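Histidine acid phosphatase (Hafnia alvei, PDB 4ARU) belongs to branch 2 of the histidine phosphatase superfamily, whose members are built around a mixed alpha/beta core. Local coordinates at residues Q93-T98 with A304-N309; Y86-V91 with D124-P129; I15-G20 with G333-F338; R22-M27 with P40-K45. One frame throughout, in Å; residues are numbered along the deposited sequence.

Contact 1 of 4, residues Q93-T98 with A304-N309; sequences QRTRKT and AGHDTN. With TLA (L(+)-tartaric acid), chain B.
Arg94, on the first turn of helix 93-106, and His306, just beyond strand 300-305, line a pocket of the histidine acid phosphatase fold that holds a tartrate here, with Thr95 packed behind the histidine. The tartrate, probably from the crystallisation liquor, bridges the two segments. Arg94 NE donates to tartrate O2 (2.8 Å), while Arg94 NH2 reaches carboxylate oxygen O1 (2.8 Å) at the edge of the guanidinium; these two N-H groups, with Gly47 O on NH1, fix the rotation of the guanidinium. CG of Arg94 sits between the backbone N and the carbonyl carbon (chi1 58°), and from there the chain runs extended to NE. His306 ND1 meets the same O2 in the ring plane at 2.7 Å and nearly straight (168°), and Thr95 CG2 covers one face of that imidazole, 4.2 Å from its centroid. The same methyl packs 3.4 Å from Ala304 O. His306 and Asp307 form the His-Asp motif of the family. His306 is the N-cap of helix 307-317, its backbone N bonded to Asn309 OD1, and Asp307 N points straight (175°) at tartrate O41 over 2.9 Å, where the helix start would probably favour a carboxylate. The tartrate hydroxyl O3 donates to Asp307 OD1 (2.6 Å). His19, Arg18 and Arg22 complete the grip on the ligand, while Asp90 bonds His306 NE2.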
loop_
_atom_site.group_PDB
_atom_site.type_symbol
_atom_site.label_atom_id
_atom_site.label_comp_id
_atom_site.label_asym_id
_atom_site.label_seq_id
_atom_site.Cartn_x
_atom_site.Cartn_y
_atom_site.Cartn_z
ATOM N N GLN A 93 12.505 9.108 3.601
ATOM C CA GLN A 93 12.528 9.096 5.039
ATOM C C GLN A 93 11.406 8.198 5.571
ATOM O O GLN A 93 11.587 7.382 6.499
ATOM C CB GLN A 93 12.423 10.538 5.582
ATOM C CG GLN A 93 12.494 10.675 7.100
ATOM C CD GLN A 93 11.174 10.612 7.820
ATOM O OE1 GLN A 93 10.162 10.301 7.266
ATOM N NE2 GLN A 93 11.230 10.901 9.118
ATOM N N ARG A 94 10.209 8.338 5.015
ATOM C CA ARG A 94 9.035 7.663 5.584
ATOM C C ARG A 94 9.194 6.146 5.489
ATOM O O ARG A 94 8.746 5.431 6.394
ATOM C CB ARG A 94 7.747 8.164 4.946
ATOM C CG ARG A 94 7.646 8.019 3.440
ATOM C CD ARG A 94 6.326 8.665 2.947
ATOM N NE ARG A 94 6.288 8.741 1.494
ATOM C CZ ARG A 94 6.724 9.761 0.782
ATOM N NH1 ARG A 94 7.260 10.809 1.389
ATOM N NH2 ARG A 94 6.666 9.737 -0.540
ATOM N N THR A 95 9.787 5.660 4.410
ATOM C CA THR A 95 9.954 4.224 4.208
ATOM C C THR A 95 11.186 3.695 4.993
ATOM O O THR A 95 11.091 2.641 5.614
ATOM C CB THR A 95 10.087 3.881 2.699
ATOM O OG1 THR A 95 10.939 4.817 2.047
ATOM C CG2 THR A 95 8.764 3.946 2.017
ATOM N N ARG A 96 12.299 4.424 4.995
ATOM C CA ARG A 96 13.431 4.005 5.793
ATOM C C ARG A 96 13.040 3.925 7.258
ATOM O O ARG A 96 13.375 2.947 7.956
ATOM C CB ARG A 96 14.632 4.936 5.595
ATOM C CG ARG A 96 15.244 4.809 4.226
ATOM C CD ARG A 96 16.484 5.627 3.972
ATOM N NE ARG A 96 16.169 7.053 3.827
ATOM C CZ ARG A 96 16.330 7.973 4.766
ATOM N NH1 ARG A 96 16.774 7.667 5.974
ATOM N NH2 ARG A 96 16.000 9.219 4.480
ATOM N N LYS A 97 12.345 4.939 7.788
ATOM C CA LYS A 97 12.007 4.922 9.182
ATOM C C LYS A 97 10.946 3.860 9.487
ATOM O O LYS A 97 10.887 3.319 10.604
ATOM C CB LYS A 97 11.537 6.294 9.627
ATOM C CG LYS A 97 12.621 7.334 9.531
ATOM C CD LYS A 97 13.690 7.138 10.537
ATOM C CE LYS A 97 14.566 8.400 10.594
ATOM N NZ LYS A 97 15.198 8.512 11.949
ATOM N N THR A 98 10.083 3.565 8.535
ATOM C CA THR A 98 9.174 2.425 8.723
ATOM C C THR A 98 9.973 1.126 8.899
ATOM O O THR A 98 9.669 0.332 9.758
ATOM C CB THR A 98 8.251 2.282 7.500
ATOM O OG1 THR A 98 7.352 3.413 7.497
ATOM C CG2 THR A 98 7.432 1.042 7.555
ATOM N N ALA A 304 9.610 -2.099 2.566
ATOM C CA ALA A 304 8.909 -0.895 3.020
ATOM C C ALA A 304 8.726 0.040 1.834
ATOM O O ALA A 304 9.648 0.696 1.385
ATOM C CB ALA A 304 9.694 -0.184 4.141
ATOM N N GLY A 305 7.472 0.085 1.375
ATOM C CA GLY A 305 7.090 0.858 0.209
ATOM C C GLY A 305 5.863 1.746 0.427
ATOM O O GLY A 305 5.674 2.344 1.506
ATOM N N HIS A 306 5.010 1.786 -0.597
ATOM C CA HIS A 306 3.982 2.806 -0.765
ATOM C C HIS A 306 2.659 2.139 -1.092
ATOM O O HIS A 306 2.608 0.954 -1.508
ATOM C CB HIS A 306 4.341 3.737 -1.881
ATOM C CG HIS A 306 5.724 4.309 -1.755
ATOM N ND1 HIS A 306 5.989 5.508 -1.120
ATOM C CD2 HIS A 306 6.924 3.804 -2.122
ATOM C CE1 HIS A 306 7.281 5.734 -1.149
ATOM N NE2 HIS A 306 7.874 4.732 -1.769
ATOM N N ASP A 307 1.580 2.880 -0.821
ATOM C CA ASP A 307 0.259 2.377 -1.206
ATOM C C ASP A 307 0.176 1.986 -2.667
ATOM O O ASP A 307 -0.420 0.940 -3.001
ATOM C CB ASP A 307 -0.885 3.345 -0.806
ATOM C CG ASP A 307 -0.660 4.805 -1.165
ATOM O OD1 ASP A 307 0.086 5.143 -2.108
ATOM O OD2 ASP A 307 -1.370 5.662 -0.525
ATOM N N THR A 308 0.778 2.763 -3.545
ATOM C CA THR A 308 0.743 2.432 -4.954
ATOM C C THR A 308 1.376 1.089 -5.298
ATOM O O THR A 308 0.921 0.396 -6.185
ATOM C CB THR A 308 1.373 3.535 -5.801
ATOM O OG1 THR A 308 2.733 3.695 -5.417
ATOM C CG2 THR A 308 0.670 4.876 -5.618
ATOM N N ASN A 309 2.393 0.689 -4.534
ATOM C CA ASN A 309 3.080 -0.575 -4.758
ATOM C C ASN A 309 2.133 -1.744 -4.421
ATOM O O ASN A 309 2.010 -2.744 -5.172
ATOM C CB ASN A 309 4.346 -0.715 -3.908
ATOM C CG ASN A 309 5.377 0.352 -4.145
ATOM O OD1 ASN A 309 5.850 1.011 -3.228
ATOM N ND2 ASN A 309 5.779 0.511 -5.400
HETATM O O1 TLA B . 5.135 8.287 -2.342
HETATM O O11 TLA B . 3.249 9.494 -2.643
HETATM C C1 TLA B . 3.978 8.685 -1.996
HETATM C C2 TLA B . 3.441 8.201 -0.688
HETATM O O2 TLA B . 4.401 7.377 -0.040
HETATM C C3 TLA B . 2.174 7.375 -0.960
HETATM O O3 TLA B . 2.367 6.399 -1.969
HETATM C C4 TLA B . 1.691 6.738 0.317
HETATM O O4 TLA B . 1.261 7.513 1.220
HETATM O O41 TLA B . 1.692 5.481 0.470
#

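Contact 2 of 4, residues Y86-V91 with D124-P129; sequences YVWADV and DPLFHP
A buried, mixed polar and aromatic contact joins the end of strand 85-89, in the central mixed sheet of the phosphatase fold, to the loop that follows strand 115-116, with Trp88 and Asp90 facing Asp124 and Phe127. Trp88 NE1 donates to Asp124 OD2 (2.9 Å), close to the indole plane and on the syn lone pair, although the carboxylate stands almost upright to the ring, 84° between planes. The other oxygen of Asp124, OD1, accepts from Leu126 N in an Asx turn. Beside the indole bond the five-membered ring of Trp88 and the Phe127 ring lie rim to rim and nearly coplanar, with Trp88 CD1 3.5 Å from Phe127 CE2; Leu126 CD2 fills in against the same Trp88 carbon. One face of Phe127 is taken by Asp90, whose CB lies 3.6 Å from the ring centroid. With CG anti to the backbone N (chi1 -159°), the Asp90 carboxylate folds over the ring and stacks on it, the planes 20° apart. There its OD1 takes Val91 N, and its OD2 bonds His306 NE2 of the neighbouring pocket. Two waters complete the join. One donates to both Ala89 O and Asp124 OD2; the other donates to Asp90 OD1 at 2.7 Å, accepts from Asp124 N at 2.9 Å and is hydrogen-bonded to His128 ND1 at 2.8 Å.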
loop_
_atom_site.group_PDB
_atom_site.type_symbol
_atom_site.label_atom_id
_atom_site.label_comp_id
_atom_site.label_asym_id
_atom_site.label_seq_id
_atom_site.Cartn_x
_atom_site.Cartn_y
_atom_site.Cartn_z
ATOM N N TYR A 86 15.447 -9.501 7.073
ATOM C CA TYR A 86 15.996 -8.545 6.148
ATOM C C TYR A 86 14.967 -7.533 5.772
ATOM O O TYR A 86 13.863 -7.876 5.420
ATOM C CB TYR A 86 16.527 -9.245 4.908
ATOM C CG TYR A 86 17.260 -8.376 3.891
ATOM C CD1 TYR A 86 16.599 -7.609 2.992
ATOM C CD2 TYR A 86 18.617 -8.460 3.772
ATOM C CE1 TYR A 86 17.284 -6.840 2.039
ATOM C CE2 TYR A 86 19.322 -7.694 2.854
ATOM C CZ TYR A 86 18.636 -6.887 1.976
ATOM O OH TYR A 86 19.308 -6.161 1.004
ATOM N N VAL A 87 15.344 -6.248 5.820
ATOM C CA VAL A 87 14.519 -5.143 5.400
ATOM C C VAL A 87 15.113 -4.450 4.189
ATOM O O VAL A 87 16.238 -4.041 4.231
ATOM C CB VAL A 87 14.301 -4.075 6.531
ATOM C CG1 VAL A 87 13.523 -2.912 5.975
ATOM C CG2 VAL A 87 13.627 -4.680 7.744
ATOM N N TRP A 88 14.307 -4.296 3.149
ATOM C CA TRP A 88 14.608 -3.414 2.016
ATOM C C TRP A 88 13.605 -2.272 2.023
ATOM O O TRP A 88 12.424 -2.512 1.842
ATOM C CB TRP A 88 14.594 -4.133 0.669
ATOM C CG TRP A 88 15.103 -3.250 -0.422
ATOM C CD1 TRP A 88 14.363 -2.470 -1.295
ATOM C CD2 TRP A 88 16.457 -2.905 -0.669
ATOM N NE1 TRP A 88 15.178 -1.721 -2.077
ATOM C CE2 TRP A 88 16.466 -1.969 -1.741
ATOM C CE3 TRP A 88 17.677 -3.344 -0.156
ATOM C CZ2 TRP A 88 17.646 -1.454 -2.282
ATOM C CZ3 TRP A 88 18.839 -2.848 -0.712
ATOM C CH2 TRP A 88 18.823 -1.873 -1.724
ATOM N N ALA A 89 14.059 -1.048 2.248
ATOM C CA ALA A 89 13.188 0.106 2.253
ATOM C C ALA A 89 13.456 0.980 1.057
ATOM O O ALA A 89 14.595 1.085 0.610
ATOM C CB ALA A 89 13.417 0.948 3.517
ATOM N N ASP A 90 12.394 1.643 0.570
ATOM C CA ASP A 90 12.584 2.679 -0.427
ATOM C C ASP A 90 13.362 3.835 0.185
ATOM O O ASP A 90 13.541 3.936 1.389
ATOM C CB ASP A 90 11.237 3.162 -0.985
ATOM C CG ASP A 90 11.342 3.855 -2.349
ATOM O OD1 ASP A 90 12.402 3.903 -2.999
ATOM O OD2 ASP A 90 10.249 4.357 -2.738
ATOM N N VAL A 91 13.784 4.731 -0.682
ATOM C CA VAL A 91 14.726 5.788 -0.346
ATOM C C VAL A 91 14.202 6.864 0.596
ATOM O O VAL A 91 15.022 7.569 1.202
ATOM C CB VAL A 91 15.273 6.476 -1.604
ATOM C CG1 VAL A 91 16.128 5.485 -2.307
ATOM C CG2 VAL A 91 14.211 7.057 -2.534
ATOM N N ASP A 124 14.525 4.412 -6.630
ATOM C CA ASP A 124 14.889 3.004 -6.544
ATOM C C ASP A 124 14.026 2.285 -7.569
ATOM O O ASP A 124 12.817 2.297 -7.408
ATOM C CB ASP A 124 14.714 2.497 -5.096
ATOM C CG ASP A 124 15.005 1.021 -4.935
ATOM O OD1 ASP A 124 15.142 0.313 -5.964
ATOM O OD2 ASP A 124 15.132 0.590 -3.760
ATOM N N PRO A 125 14.666 1.691 -8.599
ATOM C CA PRO A 125 13.853 1.048 -9.640
ATOM C C PRO A 125 13.038 -0.141 -9.189
ATOM O O PRO A 125 12.104 -0.581 -9.897
ATOM C CB PRO A 125 14.879 0.613 -10.645
ATOM C CG PRO A 125 16.063 0.269 -9.797
ATOM C CD PRO A 125 16.093 1.438 -8.844
ATOM N N LEU A 126 13.299 -0.669 -7.991
ATOM C CA LEU A 126 12.439 -1.710 -7.466
ATOM C C LEU A 126 11.057 -1.165 -7.145
ATOM O O LEU A 126 10.055 -1.862 -7.364
ATOM C CB LEU A 126 13.000 -2.294 -6.176
ATOM C CG LEU A 126 12.223 -3.437 -5.552
ATOM C CD1 LEU A 126 12.161 -4.675 -6.436
ATOM C CD2 LEU A 126 12.861 -3.793 -4.233
ATOM N N PHE A 127 10.995 0.069 -6.668
ATOM C CA PHE A 127 9.748 0.698 -6.275
ATOM C C PHE A 127 9.139 1.557 -7.383
ATOM O O PHE A 127 7.881 1.664 -7.423
ATOM C CB PHE A 127 9.921 1.577 -5.038
ATOM C CG PHE A 127 10.291 0.775 -3.792
ATOM C CD1 PHE A 127 9.317 0.162 -3.028
ATOM C CD2 PHE A 127 11.616 0.630 -3.403
ATOM C CE1 PHE A 127 9.644 -0.599 -1.946
ATOM C CE2 PHE A 127 11.966 -0.106 -2.285
ATOM C CZ PHE A 127 10.962 -0.706 -1.542
ATOM N N HIS A 128 9.985 2.183 -8.192
ATOM C CA HIS A 128 9.575 3.152 -9.197
ATOM C C HIS A 128 10.356 2.949 -10.496
ATOM O O HIS A 128 11.200 3.785 -10.910
ATOM C CB HIS A 128 9.734 4.579 -8.688
ATOM C CG HIS A 128 8.871 4.880 -7.523
ATOM N ND1 HIS A 128 9.349 4.895 -6.225
ATOM C CD2 HIS A 128 7.543 5.100 -7.432
ATOM C CE1 HIS A 128 8.365 5.181 -5.402
ATOM N NE2 HIS A 128 7.254 5.310 -6.104
ATOM N N PRO A 129 10.098 1.803 -11.181
ATOM C CA PRO A 129 10.858 1.486 -12.380
ATOM C C PRO A 129 10.631 2.484 -13.522
ATOM O O PRO A 129 11.531 2.757 -14.323
ATOM C CB PRO A 129 10.364 0.091 -12.772
ATOM C CG PRO A 129 9.105 -0.097 -12.039
ATOM C CD PRO A 129 9.187 0.696 -10.790
HETATM O O HOH W 1 15.880 1.961 -1.621
HETATM O O HOH W 2 12.052 5.127 -5.352
#

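Contact 3 of 4, residues I15-G20 with G333-F338; sequences ILSRHG and GGALVF
Leu16 and Leu336 face each other as a hydrogen-bonded antiparallel pair, Leu16 N to Leu336 O at 2.8 Å and Leu336 N to Leu16 O at 2.9 Å. The strand segments 15-18 and 335-338 run at 176°, and the non-hydrogen-bonded pairs Ile15 with Val337 and Ser17 with Ala335 flank the leucines. Ile15 CG2, anti to the backbone N, reaches across to Ala335 CB (3.6 Å). Further on, Arg18 N donates to Gly334 O (2.9 Å), and beyond the paired strands Gly333 N donates to His19 O (2.9 Å), approaching that oxygen from above its carbonyl plane. The positive phi of Gly333 (72°), easy for glycine, occurs in the loop just before strand 335-342. A water donates to both Ser17 OG, at 2.8 Å, and Gly333 O, at 2.7 Å, while the serine hydroxyl itself donates to Arg18 O. Arg18, His19 and Gly20 open the RHGxRxP motif of the family, and the bonds at Arg18 N and His19 O tie its start to residues 333-334. The extended Arg18 chain leads away to Thr330 O and Glu222, and it also binds the tartrate, as does His19 NE2. On the face of Ile15, Ala335 and Val337 lies Tyr64 of helix 51-70; on that of Leu16 and Leu336 lies Ile313 of helix 307-317. Strand 300-305 runs parallel along the other edge of strand 9-18.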
loop_
_atom_site.group_PDB
_atom_site.type_symbol
_atom_site.label_atom_id
_atom_site.label_comp_id
_atom_site.label_asym_id
_atom_site.label_seq_id
_atom_site.Cartn_x
_atom_site.Cartn_y
_atom_site.Cartn_z
ATOM N N ILE A 15 6.879 -9.650 3.150
ATOM C CA ILE A 15 5.932 -8.664 3.544
ATOM C C ILE A 15 6.143 -7.405 2.721
ATOM O O ILE A 15 7.250 -6.866 2.733
ATOM C CB ILE A 15 6.123 -8.318 5.021
ATOM C CG1 ILE A 15 6.006 -9.607 5.871
ATOM C CG2 ILE A 15 5.132 -7.265 5.482
ATOM C CD1 ILE A 15 6.299 -9.415 7.336
ATOM N N LEU A 16 5.138 -6.968 1.985
ATOM C CA LEU A 16 5.196 -5.712 1.229
ATOM C C LEU A 16 4.299 -4.756 1.980
ATOM O O LEU A 16 3.060 -4.868 1.975
ATOM C CB LEU A 16 4.734 -5.910 -0.238
ATOM C CG LEU A 16 4.640 -4.582 -0.975
ATOM C CD1 LEU A 16 5.994 -3.890 -1.112
ATOM C CD2 LEU A 16 4.067 -4.781 -2.353
ATOM N N SER A 17 4.931 -3.849 2.718
ATOM C CA SER A 17 4.248 -2.975 3.638
ATOM C C SER A 17 4.188 -1.552 3.133
ATOM O O SER A 17 5.194 -1.030 2.650
ATOM C CB SER A 17 4.988 -2.936 4.971
ATOM O OG SER A 17 4.258 -2.235 5.955
ATOM N N ARG A 18 3.064 -0.871 3.320
ATOM C CA ARG A 18 3.074 0.588 3.199
ATOM C C ARG A 18 3.803 1.160 4.390
ATOM O O ARG A 18 3.759 0.612 5.497
ATOM C CB ARG A 18 1.671 1.125 3.159
ATOM C CG ARG A 18 1.541 2.619 2.876
ATOM C CD ARG A 18 0.092 3.045 2.765
ATOM N NE ARG A 18 0.039 4.486 2.551
ATOM C CZ ARG A 18 -0.929 5.284 2.935
ATOM N NH1 ARG A 18 -2.046 4.816 3.480
ATOM N NH2 ARG A 18 -0.808 6.592 2.755
ATOM N N HIS A 19 4.454 2.294 4.193
ATOM C CA HIS A 19 4.980 3.037 5.329
ATOM C C HIS A 19 3.905 3.475 6.305
ATOM O O HIS A 19 2.694 3.375 6.069
ATOM C CB HIS A 19 5.726 4.297 4.839
ATOM C CG HIS A 19 4.883 5.212 4.027
ATOM N ND1 HIS A 19 3.864 5.987 4.536
ATOM C CD2 HIS A 19 4.889 5.424 2.691
ATOM C CE1 HIS A 19 3.272 6.639 3.547
ATOM N NE2 HIS A 19 3.896 6.328 2.421
ATOM N N GLY A 20 4.356 3.946 7.445
ATOM C CA GLY A 20 3.476 4.416 8.464
ATOM C C GLY A 20 2.878 5.802 8.258
ATOM O O GLY A 20 3.031 6.437 7.250
ATOM N N GLY A 333 0.864 1.430 7.218
ATOM C CA GLY A 333 1.366 0.221 7.807
ATOM C C GLY A 333 0.684 -1.070 7.380
ATOM O O GLY A 333 1.051 -2.156 7.841
ATOM N N GLY A 334 -0.309 -0.991 6.500
ATOM C CA GLY A 334 -0.953 -2.214 5.988
ATOM C C GLY A 334 -0.035 -2.915 5.021
ATOM O O GLY A 334 0.707 -2.270 4.295
ATOM N N ALA A 335 -0.062 -4.238 5.009
ATOM C CA ALA A 335 0.888 -4.957 4.239
ATOM C C ALA A 335 0.287 -6.207 3.594
ATOM O O ALA A 335 -0.544 -6.900 4.246
ATOM C CB ALA A 335 2.054 -5.359 5.100
ATOM N N LEU A 336 0.751 -6.521 2.387
ATOM C CA LEU A 336 0.529 -7.824 1.830
ATOM C C LEU A 336 1.578 -8.767 2.398
ATOM O O LEU A 336 2.816 -8.562 2.226
ATOM C CB LEU A 336 0.674 -7.826 0.315
ATOM C CG LEU A 336 -0.438 -7.119 -0.442
ATOM C CD1 LEU A 336 -0.027 -6.975 -1.907
ATOM C CD2 LEU A 336 -1.749 -7.894 -0.257
ATOM N N VAL A 337 1.127 -9.833 2.999
ATOM C CA VAL A 337 1.985 -10.821 3.608
ATOM C C VAL A 337 1.846 -12.080 2.797
ATOM O O VAL A 337 0.813 -12.757 2.820
ATOM C CB VAL A 337 1.620 -11.073 5.078
ATOM C CG1 VAL A 337 2.541 -12.117 5.682
ATOM C CG2 VAL A 337 1.639 -9.752 5.883
ATOM N N PHE A 338 2.919 -12.418 2.127
ATOM C CA PHE A 338 3.026 -13.623 1.303
ATOM C C PHE A 338 3.764 -14.694 2.083
ATOM O O PHE A 338 4.891 -14.460 2.536
ATOM C CB PHE A 338 3.788 -13.372 0.007
ATOM C CG PHE A 338 3.150 -12.407 -0.920
ATOM C CD1 PHE A 338 3.298 -11.037 -0.773
ATOM C CD2 PHE A 338 2.531 -12.900 -2.081
ATOM C CE1 PHE A 338 2.709 -10.184 -1.654
ATOM C CE2 PHE A 338 1.982 -12.016 -3.009
ATOM C CZ PHE A 338 2.052 -10.646 -2.751
HETATM O O HOH W 3 3.325 -3.564 8.250
#

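Contact 4 of 4, residues R22-M27 with P40-K45; sequences RAPTKM and PEWPVK
Trp42 receives Ala23 and Pro24 on one face of its indole, and this is the tight half of a contact between the second half of the RHGxRxP motif and the loop leading to helix 51-70. Pro24 CD stands 3.5 Å from the centroid of the five-membered ring, while Ala23 CA stands 3.9 Å from that of the six-membered ring, so each backbone neighbour has a ring of its own in a pair of CH-pi contacts. The Trp42 torsion puts CG anti to the carbonyl carbon (chi1 -77°), which lays the indole along the Ala23-Pro24 backbone. Ala23 CB closes the base of the packing, 3.8 Å from Trp42 CB and 3.9 Å from Val44 CG2. Arg22 O, 3.5 Å from Trp42 CZ3, is buried here and finds no hydrogen-bond partner in the model; indeed no hydrogen bond joins the two segments anywhere. Helix 213-229 backs the site, with Glu227 against Trp42 and Ile223 against Pro24. The loose side is that of solvent-exposed Lys45, which meets Ala23 CB through its backbone O at 3.7 Å while its extended side chain leads off. The Arg22 side chain leaves on the far side from Trp42; its NE is hydrogen-bonded to the tartrate, and its NH1 donates to Ala23 O at 3.0 Å, the oxygen lying in the guanidinium plane.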
loop_
_atom_site.group_PDB
_atom_site.type_symbol
_atom_site.label_atom_id
_atom_site.label_comp_id
_atom_site.label_asym_id
_atom_site.label_seq_id
_atom_site.Cartn_x
_atom_site.Cartn_y
_atom_site.Cartn_z
ATOM N N ARG A 22 2.116 9.424 7.960
ATOM C CA ARG A 22 2.939 10.539 7.540
ATOM C C ARG A 22 2.133 11.811 7.437
ATOM O O ARG A 22 0.894 11.781 7.282
ATOM C CB ARG A 22 3.480 10.227 6.157
ATOM C CG ARG A 22 2.447 9.925 5.069
ATOM C CD ARG A 22 2.926 10.159 3.628
ATOM N NE ARG A 22 1.902 9.820 2.645
ATOM C CZ ARG A 22 0.860 10.589 2.332
ATOM N NH1 ARG A 22 0.717 11.764 2.930
ATOM N NH2 ARG A 22 -0.037 10.187 1.428
ATOM N N ALA A 23 2.845 12.920 7.453
ATOM C CA ALA A 23 2.268 14.195 7.070
ATOM C C ALA A 23 1.917 14.144 5.565
ATOM O O ALA A 23 2.462 13.353 4.781
ATOM C CB ALA A 23 3.233 15.310 7.341
ATOM N N PRO A 24 1.026 15.032 5.130
ATOM C CA PRO A 24 0.751 15.141 3.708
ATOM C C PRO A 24 2.031 15.301 2.903
ATOM O O PRO A 24 2.944 16.011 3.343
ATOM C CB PRO A 24 -0.116 16.407 3.628
ATOM C CG PRO A 24 -0.820 16.459 4.963
ATOM C CD PRO A 24 0.239 15.980 5.921
ATOM N N THR A 25 2.104 14.689 1.725
ATOM C CA THR A 25 3.281 14.754 0.875
ATOM C C THR A 25 3.447 16.185 0.333
ATOM O O THR A 25 4.550 16.714 0.200
ATOM C CB THR A 25 3.193 13.742 -0.296
ATOM O OG1 THR A 25 2.743 12.456 0.188
ATOM C CG2 THR A 25 4.534 13.573 -0.915
ATOM N N LYS A 26 2.318 16.783 0.022
ATOM C CA LYS A 26 2.298 18.186 -0.358
ATOM C C LYS A 26 0.983 18.805 0.056
ATOM O O LYS A 26 -0.031 18.130 0.226
ATOM C CB LYS A 26 2.541 18.351 -1.859
ATOM C CG LYS A 26 1.564 17.666 -2.730
ATOM C CD LYS A 26 1.883 17.932 -4.205
ATOM C CE LYS A 26 1.006 17.125 -5.105
ATOM N NZ LYS A 26 1.200 17.475 -6.544
ATOM N N MET A 27 1.023 20.121 0.212
ATOM C CA MET A 27 -0.196 20.882 0.429
ATOM C C MET A 27 -0.228 21.974 -0.626
ATOM O O MET A 27 0.472 22.991 -0.535
ATOM C CB MET A 27 -0.246 21.431 1.850
ATOM C CG MET A 27 -1.504 22.227 2.237
ATOM S SD MET A 27 -3.042 21.307 2.109
ATOM C CE MET A 27 -3.052 20.215 3.525
ATOM N N PRO A 40 -4.625 21.775 9.490
ATOM C CA PRO A 40 -3.842 21.741 10.735
ATOM C C PRO A 40 -2.348 21.510 10.439
ATOM O O PRO A 40 -1.994 20.825 9.470
ATOM C CB PRO A 40 -4.481 20.583 11.512
ATOM C CG PRO A 40 -5.152 19.755 10.501
ATOM C CD PRO A 40 -5.690 20.756 9.507
ATOM N N GLU A 41 -1.488 22.085 11.254
ATOM C CA GLU A 41 -0.045 21.883 11.091
ATOM C C GLU A 41 0.364 20.533 11.648
ATOM O O GLU A 41 -0.019 20.161 12.770
ATOM C CB GLU A 41 0.781 23.017 11.715
ATOM C CG GLU A 41 1.000 24.226 10.782
ATOM C CD GLU A 41 1.954 23.934 9.599
ATOM O OE1 GLU A 41 1.503 23.419 8.529
ATOM O OE2 GLU A 41 3.175 24.242 9.724
ATOM N N TRP A 42 1.168 19.802 10.864
ATOM C CA TRP A 42 1.744 18.524 11.297
ATOM C C TRP A 42 3.065 18.756 12.033
ATOM O O TRP A 42 3.705 19.806 11.882
ATOM C CB TRP A 42 1.950 17.616 10.082
ATOM C CG TRP A 42 0.667 17.024 9.659
ATOM C CD1 TRP A 42 -0.402 17.667 9.052
ATOM C CD2 TRP A 42 0.267 15.676 9.816
ATOM N NE1 TRP A 42 -1.423 16.789 8.838
ATOM C CE2 TRP A 42 -1.045 15.558 9.305
ATOM C CE3 TRP A 42 0.891 14.544 10.318
ATOM C CZ2 TRP A 42 -1.730 14.350 9.305
ATOM C CZ3 TRP A 42 0.196 13.346 10.327
ATOM C CH2 TRP A 42 -1.092 13.263 9.847
ATOM N N PRO A 43 3.486 17.786 12.856
ATOM C CA PRO A 43 4.653 18.000 13.709
ATOM C C PRO A 43 5.974 17.583 13.056
ATOM O O PRO A 43 7.004 17.576 13.731
ATOM C CB PRO A 43 4.355 17.116 14.907
ATOM C CG PRO A 43 3.645 15.980 14.296
ATOM C CD PRO A 43 2.730 16.594 13.272
ATOM N N VAL A 44 5.936 17.309 11.751
ATOM C CA VAL A 44 7.110 16.957 10.987
ATOM C C VAL A 44 6.950 17.590 9.611
ATOM O O VAL A 44 5.878 18.028 9.226
ATOM C CB VAL A 44 7.233 15.425 10.786
ATOM C CG1 VAL A 44 7.427 14.709 12.118
ATOM C CG2 VAL A 44 6.045 14.841 10.056
ATOM N N LYS A 45 8.057 17.595 8.900
ATOM C CA LYS A 45 8.104 18.031 7.523
ATOM C C LYS A 45 7.100 17.293 6.672
ATOM O O LYS A 45 6.835 16.111 6.865
ATOM C CB LYS A 45 9.511 17.772 7.020
ATOM C CG LYS A 45 9.800 18.283 5.620
ATOM C CD LYS A 45 11.228 18.051 5.265
ATOM C CE LYS A 45 11.462 18.443 3.814
ATOM N NZ LYS A 45 12.865 18.204 3.489
#

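Overall arrangement
From the N terminus, strand 9-18 opens contact 3, which closes only at residues 333-338 and so encloses the three others. Residues 22-27, just after that strand, close the short loop of contact 4 at 40-45. Next, 86-91 and 93-98 open contacts 2 and 1 in turn; contact 2 closes first, at 124-129, and contact 1 only at 304-309, so these two cross. Strand 300-305, between strands 9-18 and 85-89 in the sheet, brings contacts 1, 2 and 3 together: Gly305 bonds to Ser17 and His19, and Ala304 to Trp88 through the backbone. Contact 4 lies farther out, its centre about 16 Å from that of contact 1; the two touch where Arg22 packs against Arg94.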